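Local coordinates for packaging protein UL32 (Human herpesvirus 8 type M, PDB 6XF9) that forms a zinc-binding pentameric ring required for herpesviral packaging and probably helps bring newly made capsids to nuclear replication compartments, at residues Asp230-Ser233 and Thr234-Leu238; Leu424-Gly427 and Leu428-Ala431; Leu78-Phe81 and Cys82-Pro86; Ile442-Leu445 and Thr446-Lys450; Ala308-Ala311 and Leu312-Gln316. All coordinates share one frame; numbering follows the deposited sequence.

Contact 1 (Asp230-Ser233 and Thr234-Leu238); sequences DIWS and TSSEL
Ser235 and Ser236 both hold OG between their own backbone N and carbonyl carbon (chi1 63° and 86°), and in this rotamer each hydroxyl turns back toward Ile231 and Trp232, respectively, of the preceding turn of helix 225-235. Ser235 OG donates to Ile231 O at 2.8 Å, tilted somewhat from the carbonyl plane; the same oxygen also takes a weak bond from Ser235 N. Ser236 OG donates to Trp232 O; the modelled separation of 2.5 Å is very short, and its exact value is doubtful. The same hydroxyl oxygen accepts Leu238 N at 3.2 Å over a nearly straight N-H path (172°), which makes an ST turn. Serine suits this place, where its small hydroxyl can accept from the departing chain and probably also donate back to the helix. Ser236 OG also lies at the edge of the Trp232 ring, near its plane, 3.4 Å from CE3. Leu238 CD2 comes to 4.0 Å from that same Trp232 CE3, an apolar touch beside the six-membered ring. Two residues earlier, Thr234 N bonds to Asp230 O at 3.1 Å, while the methyl CG2 of Thr234 rests 3.4 Å from Asp230 OD1. The other carboxylate oxygen, Asp230 OD2, is hydrogen-bonded to Phe264 N, tying the helix to the loop beside it. Trp232 meets Trp89 edge-to-face, Ile231 packs on Trp89 and Met93 of helix 89-106, and Leu238 reaches Tyr288 of strand 288-289.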
loop_
_atom_site.group_PDB
_atom_site.type_symbol
_atom_site.label_atom_id
_atom_site.label_comp_id
_atom_site.label_asym_id
_atom_site.label_seq_id
_atom_site.Cartn_x
_atom_site.Cartn_y
_atom_site.Cartn_z
ATOM N N ASP D 230 -12.931 28.804 -44.089
ATOM C CA ASP D 230 -14.204 28.563 -44.764
ATOM C C ASP D 230 -14.905 27.335 -44.199
ATOM O O ASP D 230 -16.050 27.411 -43.743
ATOM C CB ASP D 230 -13.974 28.402 -46.266
ATOM C CG ASP D 230 -15.263 28.077 -47.029
ATOM O OD1 ASP D 230 -16.372 28.229 -46.458
ATOM O OD2 ASP D 230 -15.170 27.677 -48.218
ATOM N N ILE D 231 -14.228 26.186 -44.239
ATOM C CA ILE D 231 -14.847 24.916 -43.861
ATOM C C ILE D 231 -15.295 24.934 -42.413
ATOM O O ILE D 231 -16.365 24.411 -42.081
ATOM C CB ILE D 231 -13.880 23.754 -44.141
ATOM C CG1 ILE D 231 -13.759 23.531 -45.643
ATOM C CG2 ILE D 231 -14.306 22.488 -43.405
ATOM C CD1 ILE D 231 -12.468 22.902 -46.040
ATOM N N TRP D 232 -14.485 25.515 -41.519
ATOM C CA TRP D 232 -14.815 25.429 -40.095
ATOM C C TRP D 232 -15.854 26.451 -39.672
ATOM O O TRP D 232 -16.605 26.196 -38.729
ATOM C CB TRP D 232 -13.549 25.564 -39.243
ATOM C CG TRP D 232 -12.806 24.281 -39.218
ATOM C CD1 TRP D 232 -11.924 23.841 -40.151
ATOM C CD2 TRP D 232 -12.925 23.226 -38.244
ATOM N NE1 TRP D 232 -11.472 22.584 -39.818
ATOM C CE2 TRP D 232 -12.070 22.187 -38.649
ATOM C CE3 TRP D 232 -13.670 23.066 -37.066
ATOM C CZ2 TRP D 232 -11.926 21.008 -37.918
ATOM C CZ3 TRP D 232 -13.531 21.888 -36.342
ATOM C CH2 TRP D 232 -12.664 20.875 -36.772
ATOM N N SER D 233 -15.969 27.579 -40.371
ATOM C CA SER D 233 -17.049 28.496 -40.022
ATOM C C SER D 233 -18.379 28.040 -40.601
ATOM O O SER D 233 -19.426 28.254 -39.977
ATOM C CB SER D 233 -16.746 29.907 -40.510
ATOM O OG SER D 233 -16.396 29.873 -41.880
ATOM N N THR D 234 -18.370 27.372 -41.759
ATOM C CA THR D 234 -19.647 26.930 -42.298
ATOM C C THR D 234 -20.177 25.713 -41.556
ATOM O O THR D 234 -21.386 25.480 -41.577
ATOM C CB THR D 234 -19.568 26.626 -43.809
ATOM O OG1 THR D 234 -18.551 25.658 -44.098
ATOM C CG2 THR D 234 -19.203 27.921 -44.565
ATOM N N SER D 235 -19.323 24.930 -40.886
ATOM C CA SER D 235 -19.817 23.716 -40.233
ATOM C C SER D 235 -19.461 23.616 -38.748
ATOM O O SER D 235 -19.535 22.518 -38.193
ATOM C CB SER D 235 -19.325 22.464 -40.956
ATOM O OG SER D 235 -17.920 22.379 -40.899
ATOM N N SER D 236 -19.088 24.720 -38.088
ATOM C CA SER D 236 -18.763 24.704 -36.658
ATOM C C SER D 236 -18.772 26.129 -36.103
ATOM O O SER D 236 -18.944 27.105 -36.839
ATOM C CB SER D 236 -17.394 24.066 -36.402
ATOM O OG SER D 236 -16.353 25.033 -36.533
ATOM N N GLU D 237 -18.556 26.241 -34.787
ATOM C CA GLU D 237 -18.482 27.525 -34.098
ATOM C C GLU D 237 -17.072 27.872 -33.637
ATOM O O GLU D 237 -16.905 28.771 -32.806
ATOM C CB GLU D 237 -19.399 27.501 -32.880
ATOM C CG GLU D 237 -19.003 26.376 -31.911
ATOM C CD GLU D 237 -19.922 26.240 -30.703
ATOM O OE1 GLU D 237 -21.049 26.793 -30.728
ATOM O OE2 GLU D 237 -19.507 25.570 -29.721
ATOM N N LEU D 238 -16.055 27.210 -34.182
ATOM C CA LEU D 238 -14.695 27.379 -33.683
ATOM C C LEU D 238 -14.173 28.808 -33.842
ATOM O O LEU D 238 -13.194 29.184 -33.183
ATOM C CB LEU D 238 -13.782 26.361 -34.373
ATOM C CG LEU D 238 -12.343 26.353 -33.846
ATOM C CD1 LEU D 238 -12.347 26.176 -32.331
ATOM C CD2 LEU D 238 -11.537 25.258 -34.494
#

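Contact 2 (Leu424-Gly427 and Leu428-Ala431); sequences LFKG and LQNA
The last turns of helix 416-430 bring Lys426 and Gln429 side by side, pointing the same way, with Lys426 NZ donating to Gln429 OE1 at 2.9 Å. The ammonium does not sit on a lone pair but stands above the amide carbonyl plane, 47° out of it. Bends at chi2 and chi3 fold the lysine chain so that its CD also lies 3.4 Å from Gln429 OE1. The stronger partner of Lys426 NZ is Asp370, its salt-bridge partner from a neighbouring loop, and the lysine side chain stays about 8 Å from the zinc ion bound by Cys296, Cys299, His366 and Cys373; a long flexible lysine can serve both Asp370 and Gln429. Gln429, extended beyond CG, passes beside the Phe425 ring, its OE1 3.4 Å from Phe425 CE2, with ring and amide planes 63° apart. These are contacts three and four residues apart along an alpha-helix, and the backbone bond from Gln429 N to Phe425 O follows the usual pattern. Gly427 O instead takes Asn430 N, three residues on, at 3.2 Å. Asparagine suits this position because its short amide can reach back to the backbone: Asn430 ND2 makes a weak bond to Lys426 O at 2.9 Å, and Asn430 OD1 accepts from Arg287 NE. On the apolar side, Leu428 CD2 lies 4.3 Å from Phe425 CD1; both residues pack on helices 435-451 and 459-465.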
loop_
_atom_site.group_PDB
_atom_site.type_symbol
_atom_site.label_atom_id
_atom_site.label_comp_id
_atom_site.label_asym_id
_atom_site.label_seq_id
_atom_site.Cartn_x
_atom_site.Cartn_y
_atom_site.Cartn_z
ATOM N N LEU D 424 -2.126 9.475 -24.730
ATOM C CA LEU D 424 -2.725 9.061 -23.469
ATOM C C LEU D 424 -3.244 10.271 -22.689
ATOM O O LEU D 424 -4.404 10.293 -22.258
ATOM C CB LEU D 424 -1.696 8.253 -22.674
ATOM C CG LEU D 424 -1.765 6.733 -22.942
ATOM C CD1 LEU D 424 -1.835 6.358 -24.414
ATOM C CD2 LEU D 424 -0.584 6.025 -22.313
ATOM N N PHE D 425 -2.430 11.330 -22.583
ATOM C CA PHE D 425 -2.833 12.531 -21.847
ATOM C C PHE D 425 -4.038 13.213 -22.491
ATOM O O PHE D 425 -5.029 13.507 -21.818
ATOM C CB PHE D 425 -1.650 13.491 -21.755
ATOM C CG PHE D 425 -1.976 14.798 -21.086
ATOM C CD1 PHE D 425 -1.937 14.920 -19.710
ATOM C CD2 PHE D 425 -2.282 15.914 -21.837
ATOM C CE1 PHE D 425 -2.219 16.126 -19.095
ATOM C CE2 PHE D 425 -2.559 17.124 -21.239
ATOM C CZ PHE D 425 -2.529 17.230 -19.859
ATOM N N LYS D 426 -3.991 13.468 -23.798
ATOM C CA LYS D 426 -5.176 14.021 -24.448
ATOM C C LYS D 426 -6.395 13.135 -24.206
ATOM O O LYS D 426 -7.538 13.611 -24.249
ATOM C CB LYS D 426 -4.923 14.212 -25.947
ATOM C CG LYS D 426 -3.849 15.240 -26.252
ATOM C CD LYS D 426 -4.054 16.527 -25.454
ATOM C CE LYS D 426 -4.965 17.468 -26.192
ATOM N NZ LYS D 426 -5.462 18.568 -25.338
ATOM N N GLY D 427 -6.171 11.834 -24.011
ATOM C CA GLY D 427 -7.278 10.924 -23.753
ATOM C C GLY D 427 -7.885 11.096 -22.376
ATOM O O GLY D 427 -9.109 11.083 -22.222
ATOM N N LEU D 428 -7.046 11.224 -21.346
ATOM C CA LEU D 428 -7.615 11.439 -20.023
ATOM C C LEU D 428 -8.346 12.775 -19.968
ATOM O O LEU D 428 -9.339 12.916 -19.246
ATOM C CB LEU D 428 -6.526 11.360 -18.943
ATOM C CG LEU D 428 -5.405 12.381 -18.858
ATOM C CD1 LEU D 428 -5.858 13.714 -18.297
ATOM C CD2 LEU D 428 -4.335 11.835 -17.954
ATOM N N GLN D 429 -7.907 13.733 -20.776
ATOM C CA GLN D 429 -8.475 15.075 -20.856
ATOM C C GLN D 429 -9.808 15.126 -21.601
ATOM O O GLN D 429 -10.571 16.080 -21.425
ATOM C CB GLN D 429 -7.432 15.978 -21.516
ATOM C CG GLN D 429 -7.466 17.402 -21.136
ATOM C CD GLN D 429 -6.294 18.146 -21.724
ATOM O OE1 GLN D 429 -5.647 17.655 -22.634
ATOM N NE2 GLN D 429 -6.000 19.327 -21.194
ATOM N N ASN D 430 -10.080 14.170 -22.486
ATOM C CA ASN D 430 -11.272 14.215 -23.330
ATOM C C ASN D 430 -12.174 12.998 -23.133
ATOM O O ASN D 430 -13.088 12.789 -23.942
ATOM C CB ASN D 430 -10.879 14.299 -24.815
ATOM C CG ASN D 430 -10.265 15.646 -25.218
ATOM O OD1 ASN D 430 -10.872 16.721 -25.062
ATOM N ND2 ASN D 430 -9.033 15.585 -25.731
ATOM N N ALA D 431 -11.968 12.204 -22.081
ATOM C CA ALA D 431 -12.707 10.958 -21.903
ATOM C C ALA D 431 -12.542 10.487 -20.466
ATOM O O ALA D 431 -11.591 10.860 -19.772
ATOM C CB ALA D 431 -12.247 9.867 -22.877
#

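Contact 3 (Leu78-Phe81 and Cys82-Pro86); sequences LCFF and CLYAP
Phe80 and Tyr84 cross obliquely at the C-terminal end of helix 71-83, their planes 35° apart and their centroids 4.9 Å from each other. The tyrosine presents its CD1-CE1 flank: Tyr84 CD1 stands over the centre of one Phe80 face, and Tyr84 CE1 touches Phe80 CE1 at 3.7 Å. Phe80 reaches this place because its CG is anti to the backbone N (chi1 -175°), which swings the ring along the helix toward the later turn. Phe80 O meets the tyrosine edge in plane, 3.3 Å from Tyr84 CD1. A tyrosine suits the spot, since its ring packs against phenylalanine while its OH, at the far end, is hydrogen-bonded to Thr411 N. On another side of the helix, Leu78 CD1 lies 4.0 Å from Cys82 SG, and both residues pack against Phe131 of helix 124-133. That helix also carries His130, a zinc ligand about 5 Å from the Cys79 side chain. As the helix finishes, Tyr84 N is shared between two weak bonds, to Phe80 O and Phe81 O, and Ala85 N bonds to Cys82 O at 2.9 Å.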
loop_
_atom_site.group_PDB
_atom_site.type_symbol
_atom_site.label_atom_id
_atom_site.label_comp_id
_atom_site.label_asym_id
_atom_site.label_seq_id
_atom_site.Cartn_x
_atom_site.Cartn_y
_atom_site.Cartn_z
ATOM N N LEU D 78 4.393 12.370 -50.513
ATOM C CA LEU D 78 3.322 12.584 -49.549
ATOM C C LEU D 78 3.741 12.107 -48.168
ATOM O O LEU D 78 3.605 12.834 -47.175
ATOM C CB LEU D 78 2.073 11.841 -49.999
ATOM C CG LEU D 78 0.924 11.939 -49.018
ATOM C CD1 LEU D 78 0.634 13.380 -48.683
ATOM C CD2 LEU D 78 -0.290 11.207 -49.554
ATOM N N CYS D 79 4.291 10.891 -48.090
ATOM C CA CYS D 79 4.769 10.384 -46.812
ATOM C C CYS D 79 5.813 11.316 -46.191
ATOM O O CYS D 79 5.711 11.673 -45.016
ATOM C CB CYS D 79 5.311 8.972 -46.992
ATOM S SG CYS D 79 4.002 7.808 -47.412
ATOM N N PHE D 80 6.798 11.761 -46.964
ATOM C CA PHE D 80 7.818 12.640 -46.391
ATOM C C PHE D 80 7.190 13.899 -45.809
ATOM O O PHE D 80 7.606 14.375 -44.750
ATOM C CB PHE D 80 8.853 13.000 -47.454
ATOM C CG PHE D 80 10.011 13.794 -46.940
ATOM C CD1 PHE D 80 11.082 13.172 -46.333
ATOM C CD2 PHE D 80 10.044 15.154 -47.095
ATOM C CE1 PHE D 80 12.163 13.907 -45.865
ATOM C CE2 PHE D 80 11.123 15.900 -46.638
ATOM C CZ PHE D 80 12.183 15.277 -46.022
ATOM N N PHE D 81 6.196 14.460 -46.496
ATOM C CA PHE D 81 5.557 15.678 -46.014
ATOM C C PHE D 81 4.822 15.429 -44.712
ATOM O O PHE D 81 4.908 16.231 -43.775
ATOM C CB PHE D 81 4.592 16.212 -47.077
ATOM C CG PHE D 81 5.225 17.180 -48.039
ATOM C CD1 PHE D 81 6.350 16.825 -48.764
ATOM C CD2 PHE D 81 4.650 18.424 -48.264
ATOM C CE1 PHE D 81 6.933 17.708 -49.649
ATOM C CE2 PHE D 81 5.232 19.310 -49.161
ATOM C CZ PHE D 81 6.375 18.942 -49.853
ATOM N N CYS D 82 4.100 14.316 -44.632
ATOM C CA CYS D 82 3.368 13.997 -43.411
ATOM C C CYS D 82 4.320 13.857 -42.232
ATOM O O CYS D 82 4.056 14.371 -41.144
ATOM C CB CYS D 82 2.586 12.708 -43.621
ATOM S SG CYS D 82 1.211 12.868 -44.770
ATOM N N LEU D 83 5.445 13.177 -42.448
ATOM C CA LEU D 83 6.464 13.002 -41.425
ATOM C C LEU D 83 6.924 14.336 -40.850
ATOM O O LEU D 83 7.319 14.411 -39.681
ATOM C CB LEU D 83 7.636 12.242 -42.039
ATOM C CG LEU D 83 8.766 11.793 -41.139
ATOM C CD1 LEU D 83 8.164 10.962 -40.036
ATOM C CD2 LEU D 83 9.783 10.988 -41.945
ATOM N N TYR D 84 6.878 15.398 -41.655
ATOM C CA TYR D 84 7.310 16.728 -41.247
ATOM C C TYR D 84 6.133 17.683 -41.113
ATOM O O TYR D 84 6.289 18.897 -41.210
ATOM C CB TYR D 84 8.356 17.266 -42.222
ATOM C CG TYR D 84 9.668 16.582 -42.029
ATOM C CD1 TYR D 84 9.930 15.385 -42.635
ATOM C CD2 TYR D 84 10.623 17.100 -41.182
ATOM C CE1 TYR D 84 11.142 14.732 -42.421
ATOM C CE2 TYR D 84 11.818 16.457 -40.968
ATOM C CZ TYR D 84 12.060 15.278 -41.584
ATOM O OH TYR D 84 13.244 14.628 -41.376
ATOM N N ALA D 85 4.952 17.144 -40.863
ATOM C CA ALA D 85 3.753 17.937 -40.691
ATOM C C ALA D 85 3.147 17.695 -39.307
ATOM O O ALA D 85 3.246 16.587 -38.766
ATOM C CB ALA D 85 2.715 17.603 -41.770
ATOM N N PRO D 86 2.528 18.711 -38.705
ATOM C CA PRO D 86 1.874 18.512 -37.412
ATOM C C PRO D 86 0.644 17.645 -37.550
ATOM O O PRO D 86 0.177 17.335 -38.641
ATOM C CB PRO D 86 1.492 19.924 -36.972
ATOM C CG PRO D 86 1.425 20.709 -38.254
ATOM C CD PRO D 86 2.468 20.118 -39.150
#

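Contact 4 (Ile442-Leu445 and Thr446-Lys450); sequences IREL and TAQLK
Thr446 OG1 and Thr446 N both donate to Ile442 O, at 2.7 Å and 3.0 Å, arriving from opposite faces of its carbonyl plane. The hydroxyl can do so because OG1 lies anti to the carbonyl carbon (chi1 -56°), turned back toward the preceding turn of helix 435-451. Packing is also close between the buried leucines: Leu445 CD1 meets Leu449 CG at 3.8 Å, and Leu445 continues onto Phe425 of helix 416-430. Ile442, also buried, packs on Thr175 of a second subunit, so this helix reaches a subunit boundary. The outer side is looser. Arg443 and Ala447 are exposed there and are linked by the routine backbone bond from Ala447 N to Arg443 O. Glu444 and Gln448 make the polar link one turn apart: Gln448 NE2 donates to Glu444 OE2 at 2.9 Å, with the carboxylate and amide planes 68° apart. Gln448 is long enough to span the turn, and its NE2 gives the carboxylate a neutral donor. Held in this way by Glu444 OE2, Gln448 also presents its backbone O to ND1 of the zinc ligand His452, so the turn probably helps to orient that imidazole toward the metal.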
loop_
_atom_site.group_PDB
_atom_site.type_symbol
_atom_site.label_atom_id
_atom_site.label_comp_id
_atom_site.label_asym_id
_atom_site.label_seq_id
_atom_site.Cartn_x
_atom_site.Cartn_y
_atom_site.Cartn_z
ATOM N N ILE D 442 0.039 11.141 -15.989
ATOM C CA ILE D 442 0.572 12.475 -15.722
ATOM C C ILE D 442 1.983 12.405 -15.149
ATOM O O ILE D 442 2.843 13.221 -15.498
ATOM C CB ILE D 442 -0.385 13.246 -14.795
ATOM C CG1 ILE D 442 -1.606 13.689 -15.588
ATOM C CG2 ILE D 442 0.333 14.416 -14.170
ATOM C CD1 ILE D 442 -2.723 14.228 -14.751
ATOM N N ARG D 443 2.245 11.470 -14.235
ATOM C CA ARG D 443 3.588 11.411 -13.651
ATOM C C ARG D 443 4.606 10.857 -14.647
ATOM O O ARG D 443 5.753 11.319 -14.685
ATOM C CB ARG D 443 3.568 10.677 -12.296
ATOM C CG ARG D 443 4.023 9.239 -12.192
ATOM C CD ARG D 443 4.118 8.794 -10.698
ATOM N NE ARG D 443 2.881 9.038 -9.939
ATOM C CZ ARG D 443 2.747 9.953 -8.974
ATOM N NH1 ARG D 443 3.775 10.734 -8.636
ATOM N NH2 ARG D 443 1.577 10.101 -8.346
ATOM N N GLU D 444 4.239 9.848 -15.441
ATOM C CA GLU D 444 5.183 9.374 -16.462
ATOM C C GLU D 444 5.397 10.423 -17.554
ATOM O O GLU D 444 6.499 10.562 -18.086
ATOM C CB GLU D 444 4.697 8.058 -17.071
ATOM C CG GLU D 444 5.652 7.436 -18.080
ATOM C CD GLU D 444 7.024 7.092 -17.506
ATOM O OE1 GLU D 444 7.124 6.910 -16.274
ATOM O OE2 GLU D 444 8.001 6.963 -18.293
ATOM N N LEU D 445 4.343 11.139 -17.931
ATOM C CA LEU D 445 4.478 12.175 -18.944
ATOM C C LEU D 445 5.347 13.321 -18.461
ATOM O O LEU D 445 6.109 13.903 -19.239
ATOM C CB LEU D 445 3.097 12.680 -19.339
ATOM C CG LEU D 445 3.073 13.925 -20.215
ATOM C CD1 LEU D 445 3.884 13.732 -21.497
ATOM C CD2 LEU D 445 1.637 14.184 -20.547
ATOM N N THR D 446 5.216 13.708 -17.198
ATOM C CA THR D 446 6.094 14.755 -16.684
ATOM C C THR D 446 7.549 14.318 -16.708
ATOM O O THR D 446 8.434 15.103 -17.063
ATOM C CB THR D 446 5.676 15.146 -15.280
ATOM O OG1 THR D 446 4.298 15.529 -15.302
ATOM C CG2 THR D 446 6.483 16.323 -14.832
ATOM N N ALA D 447 7.820 13.067 -16.319
ATOM C CA ALA D 447 9.191 12.561 -16.330
ATOM C C ALA D 447 9.772 12.599 -17.732
ATOM O O ALA D 447 10.907 13.039 -17.931
ATOM C CB ALA D 447 9.246 11.146 -15.765
ATOM N N GLN D 448 9.007 12.141 -18.728
ATOM C CA GLN D 448 9.529 12.140 -20.091
ATOM C C GLN D 448 9.681 13.551 -20.634
ATOM O O GLN D 448 10.670 13.855 -21.309
ATOM C CB GLN D 448 8.614 11.337 -20.989
ATOM C CG GLN D 448 8.451 9.925 -20.536
ATOM C CD GLN D 448 9.635 9.070 -20.882
ATOM O OE1 GLN D 448 10.625 9.544 -21.450
ATOM N NE2 GLN D 448 9.532 7.786 -20.562
ATOM N N LEU D 449 8.741 14.443 -20.327
ATOM C CA LEU D 449 8.893 15.826 -20.773
ATOM C C LEU D 449 10.235 16.406 -20.348
ATOM O O LEU D 449 10.893 17.095 -21.133
ATOM C CB LEU D 449 7.749 16.691 -20.242
ATOM C CG LEU D 449 6.460 16.490 -21.009
ATOM C CD1 LEU D 449 5.464 17.506 -20.549
ATOM C CD2 LEU D 449 6.773 16.681 -22.463
ATOM N N LYS D 450 10.661 16.144 -19.104
ATOM C CA LYS D 450 11.935 16.707 -18.642
ATOM C C LYS D 450 13.103 15.999 -19.313
ATOM O O LYS D 450 14.096 16.634 -19.699
ATOM C CB LYS D 450 12.045 16.606 -17.120
ATOM C CG LYS D 450 10.930 17.374 -16.405
ATOM C CD LYS D 450 11.059 17.382 -14.876
ATOM C CE LYS D 450 9.782 17.928 -14.196
ATOM N NZ LYS D 450 9.428 19.351 -14.537
#

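Contact 5 (Ala308-Ala311 and Leu312-Gln316); sequences APKA and LQTLQ
Leu312 leans back over the carbonyl of Ala308, one turn earlier in the first turns of helix 308-321. Its CB stands 3.5 Å from Ala308 O, and CG comes closer, to 3.3 Å from the same oxygen. Beyond the branch, CD1 still borders that oxygen and comes within 4.5 Å of Ala308 CB, a light methyl-to-methyl contact. CG lies anti to the carbonyl carbon (chi1 -65°), which lays the side chain back along the helix. Outside the two segments the side chain packs on Leu302 of helix 297-304, on Ile355 of helix 349-357, and on His366 and Leu367 of helix 360-369. In the backbone, Leu312 N bonds to Ala308 O at 2.9 Å, and the small Ala308 methyl packs on Cys301 of helix 297-304. Pro309 suits the first turn, where its missing N-H costs no helical bond, and its own oxygen still accepts Gln313 N. On another side of the helix, Lys310 O is gripped twice by Thr314, through OG1 at 3.1 Å and through the backbone N at 2.9 Å, the two donors approaching from opposite faces of the carbonyl plane. Threonine thus satisfies its hydroxyl within its own helix at a partly exposed site, and Lys310 O is satisfied by two donors of one residue. On the buried side, Leu312 gives the imidazole of the zinc ligand His366 an apolar neighbour, consistent with shielding that side from water.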
loop_
_atom_site.group_PDB
_atom_site.type_symbol
_atom_site.label_atom_id
_atom_site.label_comp_id
_atom_site.label_asym_id
_atom_site.label_seq_id
_atom_site.Cartn_x
_atom_site.Cartn_y
_atom_site.Cartn_z
ATOM N N ALA D 308 3.705 30.521 -39.835
ATOM C CA ALA D 308 3.228 30.292 -38.470
ATOM C C ALA D 308 4.316 29.681 -37.593
ATOM O O ALA D 308 4.546 30.204 -36.486
ATOM C CB ALA D 308 1.960 29.428 -38.487
ATOM N N PRO D 309 5.042 28.626 -38.013
ATOM C CA PRO D 309 6.091 28.074 -37.135
ATOM C C PRO D 309 7.070 29.105 -36.609
ATOM O O PRO D 309 7.319 29.180 -35.394
ATOM C CB PRO D 309 6.767 27.042 -38.042
ATOM C CG PRO D 309 5.668 26.530 -38.874
ATOM C CD PRO D 309 4.798 27.731 -39.168
ATOM N N LYS D 310 7.640 29.911 -37.494
ATOM C CA LYS D 310 8.623 30.868 -37.029
ATOM C C LYS D 310 7.963 32.029 -36.298
ATOM O O LYS D 310 8.554 32.578 -35.358
ATOM C CB LYS D 310 9.438 31.375 -38.209
ATOM C CG LYS D 310 10.855 31.727 -37.843
ATOM C CD LYS D 310 11.446 32.764 -38.792
ATOM C CE LYS D 310 12.339 33.758 -38.034
ATOM N NZ LYS D 310 13.650 33.159 -37.600
ATOM N N ALA D 311 6.731 32.395 -36.695
ATOM C CA ALA D 311 6.027 33.501 -36.040
ATOM C C ALA D 311 5.736 33.200 -34.581
ATOM O O ALA D 311 5.963 34.036 -33.700
ATOM C CB ALA D 311 4.715 33.797 -36.758
ATOM N N LEU D 312 5.265 31.985 -34.308
ATOM C CA LEU D 312 4.924 31.619 -32.947
ATOM C C LEU D 312 6.176 31.469 -32.103
ATOM O O LEU D 312 6.189 31.884 -30.941
ATOM C CB LEU D 312 4.097 30.347 -32.981
ATOM C CG LEU D 312 2.780 30.662 -33.692
ATOM C CD1 LEU D 312 2.019 29.373 -34.032
ATOM C CD2 LEU D 312 1.907 31.637 -32.875
ATOM N N GLN D 313 7.250 30.900 -32.670
ATOM C CA GLN D 313 8.500 30.844 -31.915
ATOM C C GLN D 313 9.038 32.234 -31.637
ATOM O O GLN D 313 9.746 32.432 -30.640
ATOM C CB GLN D 313 9.577 29.992 -32.600
ATOM C CG GLN D 313 10.846 29.899 -31.714
ATOM C CD GLN D 313 10.581 29.334 -30.289
ATOM O OE1 GLN D 313 11.085 29.875 -29.290
ATOM N NE2 GLN D 313 9.835 28.201 -30.208
ATOM N N THR D 314 8.808 33.184 -32.542
ATOM C CA THR D 314 9.222 34.550 -32.254
ATOM C C THR D 314 8.320 35.183 -31.201
ATOM O O THR D 314 8.803 35.881 -30.306
ATOM C CB THR D 314 9.220 35.359 -33.546
ATOM O OG1 THR D 314 10.301 34.913 -34.380
ATOM C CG2 THR D 314 9.368 36.827 -33.251
ATOM N N LEU D 315 7.010 34.896 -31.268
ATOM C CA LEU D 315 6.074 35.323 -30.232
ATOM C C LEU D 315 6.451 34.733 -28.874
ATOM O O LEU D 315 6.405 35.427 -27.848
ATOM C CB LEU D 315 4.655 34.920 -30.623
ATOM C CG LEU D 315 3.514 35.188 -29.638
ATOM C CD1 LEU D 315 3.440 36.653 -29.207
ATOM C CD2 LEU D 315 2.190 34.703 -30.211
ATOM N N GLN D 316 6.847 33.456 -28.848
ATOM C CA GLN D 316 7.261 32.857 -27.585
ATOM C C GLN D 316 8.413 33.628 -26.967
ATOM O O GLN D 316 8.490 33.746 -25.738
ATOM C CB GLN D 316 7.645 31.392 -27.773
ATOM C CG GLN D 316 7.908 30.701 -26.453
ATOM C CD GLN D 316 8.286 29.257 -26.633
ATOM O OE1 GLN D 316 8.614 28.817 -27.745
ATOM N NE2 GLN D 316 8.151 28.477 -25.556
#

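Overall arrangement
Along the chain the order is contact 3, contact 1, contact 5, contact 2, contact 4, each a local turn of a different helix. Contacts 2 and 4 alone touch: helices 416-430 and 435-451 follow one another and pack, with Phe425 CB 3.6 Å from Leu445 CD2 and centres about 15 Å apart. The others stand apart, contacts 3 and 5 with centres about 20 Å apart and contacts 1 and 4 about 35 Å. Contact 3 lies near the zinc site of His130, contacts 2 and 5 near that of His366, with the Leu238 side chain of contact 1 farther off, about 11 Å from the zinc, and contact 4 beside that of His452, consistent with zinc sites helping to stabilise this largely helical subunit.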